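Local coordinates for conserved hypothetical protein (Sulfolobus solfataricus, PDB 2FNA) that binds ADP and magnesium as an archaeal AAA+ ATPase and so probably hydrolyses ATP, though its cellular role is not established, at residues E23-L28 with K172-G177; S45-G50 with V142-Q147; I59-R64 with K75-E80. All coordinates share one frame; numbering follows the deposited sequence.

Interaction 1. Residues E23-L28 with K172-G177; sequences EKLKGL and KFIMSG
Leu28 CG and Ile174 CG1 each stand anti to the carbonyl carbon (chi1 -62° in both), which brings the two side chains together. Leu28 CD2 goes mainly to Ile174: it lies 4.0 Å from Ile174 CD1, and the two side chains cross at about a right angle. Leu28 CD1 lies 4.0 Å from Lys172 CG, so it packs on the aliphatic base of the lysine. Lys172 CB is near both methyls. Lys172 bends at chi2, which brings its amine round toward the carbonyl end of Leu28, where a water joins them. This water accepts a hydrogen bond from Lys172 NZ at 2.7 Å and donates one to Leu28 O at 3.0 Å.

Leu25, three residues earlier and still in the helix, brings CD2 to 4.1 Å from Ile174 CD1. The isoleucine tip is therefore touched by both leucines. Leu28 is the first residue past the helix and has positive phi. Ile47 and Leu54 of helix 43-54 pack beside this group, on Ile174 and Leu28 respectively. The buried patch joins the C-terminal end of helix 19-27 to strand 171-177. It is apolar helix-on-sheet packing, characteristic of the alpha/beta core of P-loop NTPases.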
loop_
_atom_site.group_PDB
_atom_site.type_symbol
_atom_site.label_atom_id
_atom_site.label_comp_id
_atom_site.label_asym_id
_atom_site.label_seq_id
_atom_site.Cartn_x
_atom_site.Cartn_y
_atom_site.Cartn_z
ATOM N N GLU A 23 -7.132 16.358 0.298
ATOM C CA GLU A 23 -7.370 17.409 1.267
ATOM C C GLU A 23 -7.557 16.805 2.660
ATOM O O GLU A 23 -7.075 17.341 3.640
ATOM C CB GLU A 23 -8.593 18.232 0.860
ATOM C CG GLU A 23 -8.850 19.504 1.734
ATOM N N LYS A 24 -8.277 15.692 2.740
ATOM C CA LYS A 24 -8.442 14.968 4.003
ATOM C C LYS A 24 -7.116 14.443 4.575
ATOM O O LYS A 24 -6.836 14.588 5.768
ATOM C CB LYS A 24 -9.417 13.796 3.825
ATOM C CG LYS A 24 -9.646 12.985 5.123
ATOM C CD LYS A 24 -10.909 12.145 5.075
ATOM C CE LYS A 24 -11.174 11.499 6.433
ATOM N NZ LYS A 24 -12.277 10.503 6.355
ATOM N N LEU A 25 -6.329 13.793 3.725
ATOM C CA LEU A 25 -4.969 13.373 4.082
ATOM C C LEU A 25 -4.123 14.506 4.644
ATOM O O LEU A 25 -3.537 14.393 5.714
ATOM C CB LEU A 25 -4.273 12.788 2.869
ATOM C CG LEU A 25 -2.824 12.298 3.035
ATOM C CD1 LEU A 25 -2.484 11.306 1.946
ATOM C CD2 LEU A 25 -1.809 13.425 3.050
ATOM N N LYS A 26 -4.056 15.606 3.906
ATOM C CA LYS A 26 -3.337 16.800 4.319
ATOM C C LYS A 26 -3.819 17.422 5.631
ATOM O O LYS A 26 -3.055 18.135 6.278
ATOM C CB LYS A 26 -3.411 17.857 3.190
ATOM C CG LYS A 26 -2.535 17.510 1.994
ATOM C CD LYS A 26 -2.685 18.542 0.862
ATOM C CE LYS A 26 -2.085 19.874 1.214
ATOM N NZ LYS A 26 -2.639 20.975 0.352
ATOM N N GLY A 27 -5.083 17.176 6.002
ATOM C CA GLY A 27 -5.649 17.680 7.247
ATOM C C GLY A 27 -5.014 17.078 8.487
ATOM O O GLY A 27 -5.066 17.681 9.558
ATOM N N LEU A 28 -4.407 15.898 8.344
ATOM C CA LEU A 28 -3.717 15.234 9.461
ATOM C C LEU A 28 -4.627 15.319 10.703
ATOM O O LEU A 28 -4.229 15.784 11.757
ATOM C CB LEU A 28 -2.354 15.897 9.708
ATOM C CG LEU A 28 -1.319 15.839 8.558
ATOM C CD1 LEU A 28 -0.087 16.681 8.884
ATOM C CD2 LEU A 28 -0.875 14.434 8.230
ATOM N N LYS A 172 2.733 13.316 13.483
ATOM C CA LYS A 172 1.586 12.910 12.681
ATOM C C LYS A 172 1.963 11.757 11.767
ATOM O O LYS A 172 2.822 11.910 10.903
ATOM C CB LYS A 172 1.105 14.078 11.832
ATOM C CG LYS A 172 0.802 15.336 12.584
ATOM C CD LYS A 172 -0.357 15.153 13.528
ATOM C CE LYS A 172 -0.670 16.419 14.342
ATOM N NZ LYS A 172 -1.512 15.949 15.453
ATOM N N PHE A 173 1.339 10.593 11.965
ATOM C CA PHE A 173 1.629 9.422 11.162
ATOM C C PHE A 173 0.717 9.331 9.969
ATOM O O PHE A 173 -0.512 9.605 10.053
ATOM C CB PHE A 173 1.410 8.136 11.960
ATOM C CG PHE A 173 2.377 7.941 13.076
ATOM C CD1 PHE A 173 3.567 7.247 12.858
ATOM C CD2 PHE A 173 2.099 8.409 14.346
ATOM C CE1 PHE A 173 4.480 7.078 13.878
ATOM C CE2 PHE A 173 2.997 8.213 15.380
ATOM C CZ PHE A 173 4.188 7.547 15.138
ATOM N N ILE A 174 1.291 8.868 8.863
ATOM C CA ILE A 174 0.501 8.463 7.732
ATOM C C ILE A 174 0.857 7.016 7.438
ATOM O O ILE A 174 2.014 6.702 7.140
ATOM C CB ILE A 174 0.733 9.376 6.477
ATOM C CG1 ILE A 174 0.313 10.808 6.771
ATOM C CG2 ILE A 174 -0.045 8.852 5.270
ATOM C CD1 ILE A 174 0.777 11.778 5.707
HETATM N N MSE A 175 -0.141 6.141 7.521
HETATM C CA MSE A 175 0.086 4.710 7.308
HETATM C C MSE A 175 -0.805 4.228 6.195
HETATM O O MSE A 175 -2.040 4.311 6.296
HETATM C CB MSE A 175 -0.230 3.902 8.583
HETATM C CG MSE A 175 0.434 4.475 9.820
HETATM SE SE MSE A 175 0.309 3.406 11.445
HETATM C CE MSE A 175 1.270 4.605 12.514
ATOM N N SER A 176 -0.198 3.658 5.167
ATOM C CA SER A 176 -0.959 3.169 4.039
ATOM C C SER A 176 -0.945 1.654 4.010
ATOM O O SER A 176 -0.042 1.028 4.562
ATOM C CB SER A 176 -0.375 3.698 2.729
ATOM O OG SER A 176 0.854 3.062 2.447
ATOM N N GLY A 177 -1.957 1.060 3.396
ATOM C CA GLY A 177 -1.906 -0.373 3.164
ATOM C C GLY A 177 -2.744 -0.852 2.027
ATOM O O GLY A 177 -3.942 -0.553 1.951
HETATM O O HOH W 1 -3.976 15.258 14.702
#

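Interaction 2. Residues S45-G50 with V142-Q147; sequences SIIKIG and VLDEAQ. With ADP (adenosine-5'-diphosphate), chain D; EDO (1,2-ethanediol), chain H.
Apolar packing between Ile47 and Val142 carries this small contact. Ile47 CG2 lies 3.8 Å from Val142 CG1 and 4.2 Å from Val142 CG2, so one methyl faces both branches of the valine. The two side chains slide past each other in opposite directions. Ile47 CG2 stands anti to its own N, while CG1 takes CD1 toward Asp144. Ile47 CD1 comes only to 4.4 Å from Asp144 OD1, a loose packing contact.

Hydrogen bonds hold the carboxylate of Asp144. Asp144 OD1 is bonded to Ser176 OG, and OD2 to Tyr60 OH and Ser44 OG. The buried carboxylate thus has partners on both oxygens, and its side chain is about 4 Å from the magnesium ion. Within the turn after the strand, Gln147 NE2 donates to Glu145 OE1 at 2.6 Å, nearly straight at 170° and almost in the amide plane.

Ligand contacts come from the helix. Ser45 N and OG both donate to ADP O1A, the hydroxyl at 2.6 Å, so two bonds grip one alpha-phosphate oxygen. Lys48 bends at chi3 and chi4, and its NZ bonds 1,2-ethanediol O1, probably from the crystallisation liquor. The Lys48 side chain also touches Tyr60. With an alanine here the aliphatic chain beside Tyr60 is gone, which is likely to uncover part of that ring and leave the diol without its amine partner.

Helix 43-54 follows the probable Walker A loop and lies over the parallel sheet. Strand 139-144 runs between strands 58-62 and 171-177, and Ile47 also touches Tyr60 and Ser176 on those neighbours.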
loop_
_atom_site.group_PDB
_atom_site.type_symbol
_atom_site.label_atom_id
_atom_site.label_comp_id
_atom_site.label_asym_id
_atom_site.label_seq_id
_atom_site.Cartn_x
_atom_site.Cartn_y
_atom_site.Cartn_z
ATOM N N SER A 45 1.119 7.947 -4.312
ATOM C CA SER A 45 0.968 9.242 -4.999
ATOM C C SER A 45 0.349 10.359 -4.136
ATOM O O SER A 45 0.902 11.494 -4.048
ATOM C CB SER A 45 0.172 9.075 -6.316
ATOM O OG SER A 45 0.793 8.172 -7.248
ATOM N N ILE A 46 -0.799 10.101 -3.516
ATOM C CA ILE A 46 -1.426 11.181 -2.743
ATOM C C ILE A 46 -0.632 11.525 -1.501
ATOM O O ILE A 46 -0.671 12.657 -1.051
ATOM C CB ILE A 46 -2.897 10.926 -2.352
ATOM C CG1 ILE A 46 -3.072 9.720 -1.418
ATOM C CG2 ILE A 46 -3.774 10.839 -3.574
ATOM C CD1 ILE A 46 -4.392 9.794 -0.644
ATOM N N ILE A 47 0.091 10.541 -0.964
ATOM C CA ILE A 47 0.977 10.736 0.178
ATOM C C ILE A 47 2.126 11.651 -0.218
ATOM O O ILE A 47 2.426 12.623 0.493
ATOM C CB ILE A 47 1.507 9.387 0.729
ATOM C CG1 ILE A 47 0.367 8.612 1.395
ATOM C CG2 ILE A 47 2.602 9.584 1.793
ATOM C CD1 ILE A 47 0.739 7.232 1.862
ATOM N N LYS A 48 2.764 11.343 -1.347
ATOM C CA LYS A 48 3.822 12.207 -1.895
ATOM C C LYS A 48 3.321 13.615 -2.249
ATOM O O LYS A 48 3.939 14.603 -1.891
ATOM C CB LYS A 48 4.410 11.553 -3.110
ATOM C CG LYS A 48 5.213 10.307 -2.741
ATOM C CD LYS A 48 5.445 9.404 -3.946
ATOM C CE LYS A 48 6.880 9.111 -4.111
ATOM N NZ LYS A 48 7.613 10.357 -4.508
ATOM N N ILE A 49 2.180 13.705 -2.924
ATOM C CA ILE A 49 1.581 14.987 -3.240
ATOM C C ILE A 49 1.308 15.733 -1.944
ATOM O O ILE A 49 1.680 16.893 -1.820
ATOM C CB ILE A 49 0.285 14.803 -4.073
ATOM C CG1 ILE A 49 0.632 14.326 -5.484
ATOM C CG2 ILE A 49 -0.552 16.091 -4.109
ATOM C CD1 ILE A 49 -0.560 13.770 -6.222
ATOM N N GLY A 50 0.676 15.040 -0.974
ATOM C CA GLY A 50 0.303 15.618 0.322
ATOM C C GLY A 50 1.494 16.184 1.081
ATOM O O GLY A 50 1.445 17.305 1.523
ATOM N N VAL A 142 5.806 8.639 7.731
ATOM C CA VAL A 142 5.122 7.856 6.730
ATOM C C VAL A 142 5.590 6.437 6.810
ATOM O O VAL A 142 6.803 6.153 6.712
ATOM C CB VAL A 142 5.382 8.404 5.300
ATOM C CG1 VAL A 142 4.655 7.605 4.273
ATOM C CG2 VAL A 142 4.986 9.867 5.213
ATOM N N LEU A 143 4.611 5.551 6.957
ATOM C CA LEU A 143 4.820 4.125 6.895
ATOM C C LEU A 143 4.027 3.649 5.715
ATOM O O LEU A 143 2.850 3.342 5.836
ATOM C CB LEU A 143 4.330 3.465 8.181
ATOM C CG LEU A 143 4.929 3.989 9.493
ATOM C CD1 LEU A 143 4.354 3.259 10.659
ATOM C CD2 LEU A 143 6.421 3.864 9.502
ATOM N N ASP A 144 4.675 3.632 4.558
ATOM C CA ASP A 144 4.004 3.308 3.324
ATOM C C ASP A 144 4.057 1.789 3.142
ATOM O O ASP A 144 5.116 1.204 2.934
ATOM C CB ASP A 144 4.653 4.068 2.172
ATOM C CG ASP A 144 3.826 4.060 0.875
ATOM O OD1 ASP A 144 2.715 3.492 0.833
ATOM O OD2 ASP A 144 4.329 4.637 -0.134
ATOM N N GLU A 145 2.878 1.194 3.216
ATOM C CA GLU A 145 2.656 -0.260 3.332
ATOM C C GLU A 145 3.012 -0.781 4.737
ATOM O O GLU A 145 3.778 -1.722 4.895
ATOM C CB GLU A 145 3.349 -1.051 2.214
ATOM C CG GLU A 145 2.846 -0.698 0.782
ATOM C CD GLU A 145 1.421 -1.103 0.495
ATOM O OE1 GLU A 145 0.872 -2.025 1.149
ATOM O OE2 GLU A 145 0.810 -0.485 -0.405
ATOM N N ALA A 146 2.418 -0.151 5.743
ATOM C CA ALA A 146 2.725 -0.403 7.138
ATOM C C ALA A 146 2.451 -1.829 7.583
ATOM O O ALA A 146 3.127 -2.307 8.487
ATOM C CB ALA A 146 1.946 0.583 8.035
ATOM N N GLN A 147 1.459 -2.496 6.965
ATOM C CA GLN A 147 1.156 -3.892 7.259
ATOM C C GLN A 147 2.378 -4.847 7.057
ATOM O O GLN A 147 2.398 -5.923 7.591
ATOM C CB GLN A 147 -0.084 -4.401 6.486
ATOM C CG GLN A 147 0.116 -4.863 5.019
ATOM C CD GLN A 147 0.322 -3.723 4.034
ATOM O OE1 GLN A 147 0.381 -2.555 4.409
ATOM N NE2 GLN A 147 0.418 -4.059 2.782
HETATM P PB ADP D . -0.450 2.554 -4.789
HETATM O O1B ADP D . -1.862 2.690 -4.317
HETATM O O2B ADP D . -0.148 1.138 -5.270
HETATM O O3B ADP D . 0.610 3.150 -3.925
HETATM P PA ADP D . 0.632 4.435 -6.793
HETATM O O1A ADP D . 0.645 5.793 -6.170
HETATM O O2A ADP D . 1.954 3.790 -6.748
HETATM O O3A ADP D . -0.489 3.406 -6.218
HETATM O "O5'" ADP D . 0.007 4.617 -8.243
HETATM C "C5'" ADP D . 0.006 3.563 -9.222
HETATM C "C4'" ADP D . 0.233 4.150 -10.613
HETATM O "O4'" ADP D . -0.918 4.819 -11.092
HETATM C "C3'" ADP D . 1.328 5.167 -10.693
HETATM O "O3'" ADP D . 1.851 5.123 -12.037
HETATM C "C2'" ADP D . 0.620 6.492 -10.512
HETATM O "O2'" ADP D . 1.308 7.572 -11.126
HETATM C "C1'" ADP D . -0.668 6.206 -11.232
HETATM N N9 ADP D . -1.851 6.877 -10.702
HETATM C C8 ADP D . -2.692 6.376 -9.772
HETATM N N7 ADP D . -3.708 7.214 -9.569
HETATM C C5 ADP D . -3.509 8.291 -10.366
HETATM C C6 ADP D . -4.207 9.561 -10.662
HETATM N N6 ADP D . -5.348 9.878 -10.016
HETATM N N1 ADP D . -3.676 10.397 -11.599
HETATM C C2 ADP D . -2.545 10.096 -12.266
HETATM N N3 ADP D . -1.863 8.958 -12.056
HETATM C C4 ADP D . -2.300 8.047 -11.142
HETATM C C1 EDO H . 8.049 12.802 -1.475
HETATM O O1 EDO H . 8.154 12.703 -2.898
HETATM C C2 EDO H . 9.145 11.962 -0.823
HETATM O O2 EDO H . 9.100 10.596 -1.267
#

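Interaction 3. Residues I59-R64 with K75-E80; sequences IYLDLR and KDFLLE
Leu61 meets Phe77 through a single methyl. Its CD1 lies 3.8 Å from Phe77 CE1 and 4.0 Å from Phe77 CZ, and it approaches the ring obliquely. The two side chains cross at about a right angle. Phe77 has CG anti to the backbone N (chi1 -179°). This carries the ring from the helix toward the strand, although its CB does not point there. The far part of the ring does the touching. Leu61 takes a different staggered position, with CG anti to the carbonyl carbon. It spreads its methyls over two residues of the helix. CD1 goes to the ring, and Leu61 CD2 reaches 4.1 Å from Glu80 O. That last contact is packing of a methyl on a backbone carbonyl.

Glu80 points its CB toward the strand. Its CG is anti to the carbonyl carbon and the chain bends at chi2 (-66°), which turns the carboxylate to a water. This water donates to Glu80 OE1 at 3.2 Å and to Tyr60 O at 3.3 Å. It also accepts from Asp62 N at 2.9 Å. Its three bonds link the glutamate to the backbone on both sides of Leu61. Glu80 OE1 also has a long, weak ion pair with Lys65.

Tyr60 turns to the other face of the sheet, where it touches Ile51 of helix 43-54. Leu143 packs beside Leu61, and Leu152 beside Phe77. Helix 74-91 therefore covers the face of strand 58-62 that Tyr60 does not occupy. Strand 58-62 is an outermost strand of the five-stranded sheet. Helices on both faces of a parallel sheet are characteristic of the three-layer alpha/beta/alpha fold of P-loop ATPases.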
loop_
_atom_site.group_PDB
_atom_site.type_symbol
_atom_site.label_atom_id
_atom_site.label_comp_id
_atom_site.label_asym_id
_atom_site.label_seq_id
_atom_site.Cartn_x
_atom_site.Cartn_y
_atom_site.Cartn_z
ATOM N N ILE A 59 9.688 11.828 7.562
ATOM C CA ILE A 59 10.430 10.589 7.459
ATOM C C ILE A 59 9.556 9.689 6.583
ATOM O O ILE A 59 8.390 9.506 6.877
ATOM C CB ILE A 59 10.567 9.943 8.873
ATOM C CG1 ILE A 59 11.612 10.690 9.712
ATOM C CG2 ILE A 59 10.853 8.433 8.786
ATOM C CD1 ILE A 59 13.023 10.558 9.226
ATOM N N TYR A 60 10.101 9.154 5.502
ATOM C CA TYR A 60 9.320 8.315 4.608
ATOM C C TYR A 60 9.830 6.892 4.588
ATOM O O TYR A 60 10.853 6.626 3.981
ATOM C CB TYR A 60 9.368 8.886 3.195
ATOM C CG TYR A 60 8.266 8.407 2.309
ATOM C CD1 TYR A 60 8.189 7.066 1.905
ATOM C CD2 TYR A 60 7.273 9.286 1.881
ATOM C CE1 TYR A 60 7.160 6.638 1.091
ATOM C CE2 TYR A 60 6.260 8.868 1.056
ATOM C CZ TYR A 60 6.202 7.545 0.677
ATOM O OH TYR A 60 5.192 7.119 -0.146
ATOM N N LEU A 61 9.121 5.972 5.238
ATOM C CA LEU A 61 9.501 4.554 5.195
ATOM C C LEU A 61 8.743 3.806 4.096
ATOM O O LEU A 61 7.541 3.548 4.214
ATOM C CB LEU A 61 9.290 3.877 6.549
ATOM C CG LEU A 61 10.098 4.431 7.732
ATOM C CD1 LEU A 61 9.968 3.520 8.958
ATOM C CD2 LEU A 61 11.565 4.565 7.369
ATOM N N ASP A 62 9.471 3.486 3.024
ATOM C CA ASP A 62 8.955 2.737 1.889
ATOM C C ASP A 62 9.135 1.224 2.140
ATOM O O ASP A 62 10.205 0.659 1.945
ATOM C CB ASP A 62 9.661 3.209 0.629
ATOM C CG ASP A 62 9.066 2.636 -0.617
ATOM O OD1 ASP A 62 7.891 2.233 -0.593
ATOM O OD2 ASP A 62 9.787 2.589 -1.631
ATOM N N LEU A 63 8.096 0.587 2.651
ATOM C CA LEU A 63 8.215 -0.758 3.230
ATOM C C LEU A 63 7.943 -1.806 2.188
ATOM O O LEU A 63 8.116 -2.985 2.429
ATOM C CB LEU A 63 7.285 -0.891 4.438
ATOM C CG LEU A 63 7.599 0.115 5.556
ATOM C CD1 LEU A 63 6.466 0.255 6.587
ATOM C CD2 LEU A 63 8.939 -0.241 6.228
ATOM N N ARG A 64 7.496 -1.359 1.014
ATOM C CA ARG A 64 7.354 -2.215 -0.151
ATOM C C ARG A 64 8.652 -2.929 -0.465
ATOM O O ARG A 64 8.630 -4.004 -1.032
ATOM C CB ARG A 64 6.990 -1.401 -1.410
ATOM C CG ARG A 64 5.566 -1.554 -1.920
ATOM C CD ARG A 64 5.499 -1.802 -3.464
ATOM N NE ARG A 64 6.520 -1.072 -4.234
ATOM N N LYS A 75 17.682 -5.131 12.598
ATOM C CA LYS A 75 18.850 -4.546 11.944
ATOM C C LYS A 75 18.449 -3.921 10.623
ATOM O O LYS A 75 18.816 -2.783 10.355
ATOM C CB LYS A 75 19.913 -5.648 11.757
ATOM C CG LYS A 75 21.320 -5.214 11.342
ATOM N N ASP A 76 17.652 -4.633 9.820
ATOM C CA ASP A 76 17.261 -4.138 8.505
ATOM C C ASP A 76 16.247 -3.002 8.593
ATOM O O ASP A 76 16.223 -2.130 7.713
ATOM C CB ASP A 76 16.715 -5.253 7.608
ATOM C CG ASP A 76 17.794 -6.209 7.131
ATOM O OD1 ASP A 76 19.002 -5.922 7.291
ATOM O OD2 ASP A 76 17.430 -7.262 6.595
ATOM N N PHE A 77 15.422 -3.015 9.640
ATOM C CA PHE A 77 14.519 -1.903 9.914
ATOM C C PHE A 77 15.291 -0.640 10.316
ATOM O O PHE A 77 14.997 0.454 9.823
ATOM C CB PHE A 77 13.553 -2.253 11.019
ATOM C CG PHE A 77 12.575 -1.157 11.328
ATOM C CD1 PHE A 77 11.604 -0.801 10.400
ATOM C CD2 PHE A 77 12.612 -0.493 12.550
ATOM C CE1 PHE A 77 10.666 0.218 10.684
ATOM C CE2 PHE A 77 11.686 0.522 12.845
ATOM C CZ PHE A 77 10.711 0.876 11.907
ATOM N N LEU A 78 16.256 -0.795 11.210
ATOM C CA LEU A 78 17.086 0.336 11.654
ATOM C C LEU A 78 17.899 1.011 10.553
ATOM O O LEU A 78 18.131 2.219 10.626
ATOM C CB LEU A 78 18.047 -0.085 12.760
ATOM C CG LEU A 78 17.466 -0.276 14.159
ATOM C CD1 LEU A 78 18.607 -0.331 15.113
ATOM C CD2 LEU A 78 16.491 0.832 14.557
ATOM N N LEU A 79 18.361 0.236 9.569
ATOM C CA LEU A 79 19.131 0.791 8.446
ATOM C C LEU A 79 18.245 1.672 7.573
ATOM O O LEU A 79 18.716 2.673 7.063
ATOM C CB LEU A 79 19.807 -0.303 7.605
ATOM N N GLU A 80 16.965 1.323 7.423
ATOM C CA GLU A 80 16.041 2.157 6.654
ATOM C C GLU A 80 15.685 3.456 7.383
ATOM O O GLU A 80 15.594 4.517 6.767
ATOM C CB GLU A 80 14.743 1.412 6.341
ATOM C CG GLU A 80 14.902 0.256 5.390
ATOM C CD GLU A 80 15.303 0.690 4.007
ATOM O OE1 GLU A 80 14.789 1.733 3.535
ATOM O OE2 GLU A 80 16.116 -0.028 3.393
HETATM O O HOH W 2 12.326 3.803 3.315
#

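Overall arrangement
From the N terminus, the chain passes helix 19-27, strand 32-37, helix 43-54, strand 58-62 and helix 74-91 before reaching strands 139-144 and 171-177. Interaction 3 closes first, over a short loop between a strand and the next helix. Interaction 2 closes a longer loop that contains it, and interaction 1 closes the longest, around both. The contacts nest and do not cross. All three reach one parallel sheet. Interactions 1 and 2, with centres 8 Å apart, touch and use neighbouring strands, 171-177 and 139-144. Interactions 2 and 3 also touch. Interactions 1 and 3 do not touch, with centres 19 Å apart. Together they tie helices 19-27, 43-54 and 74-91 to the nucleotide-binding sheet.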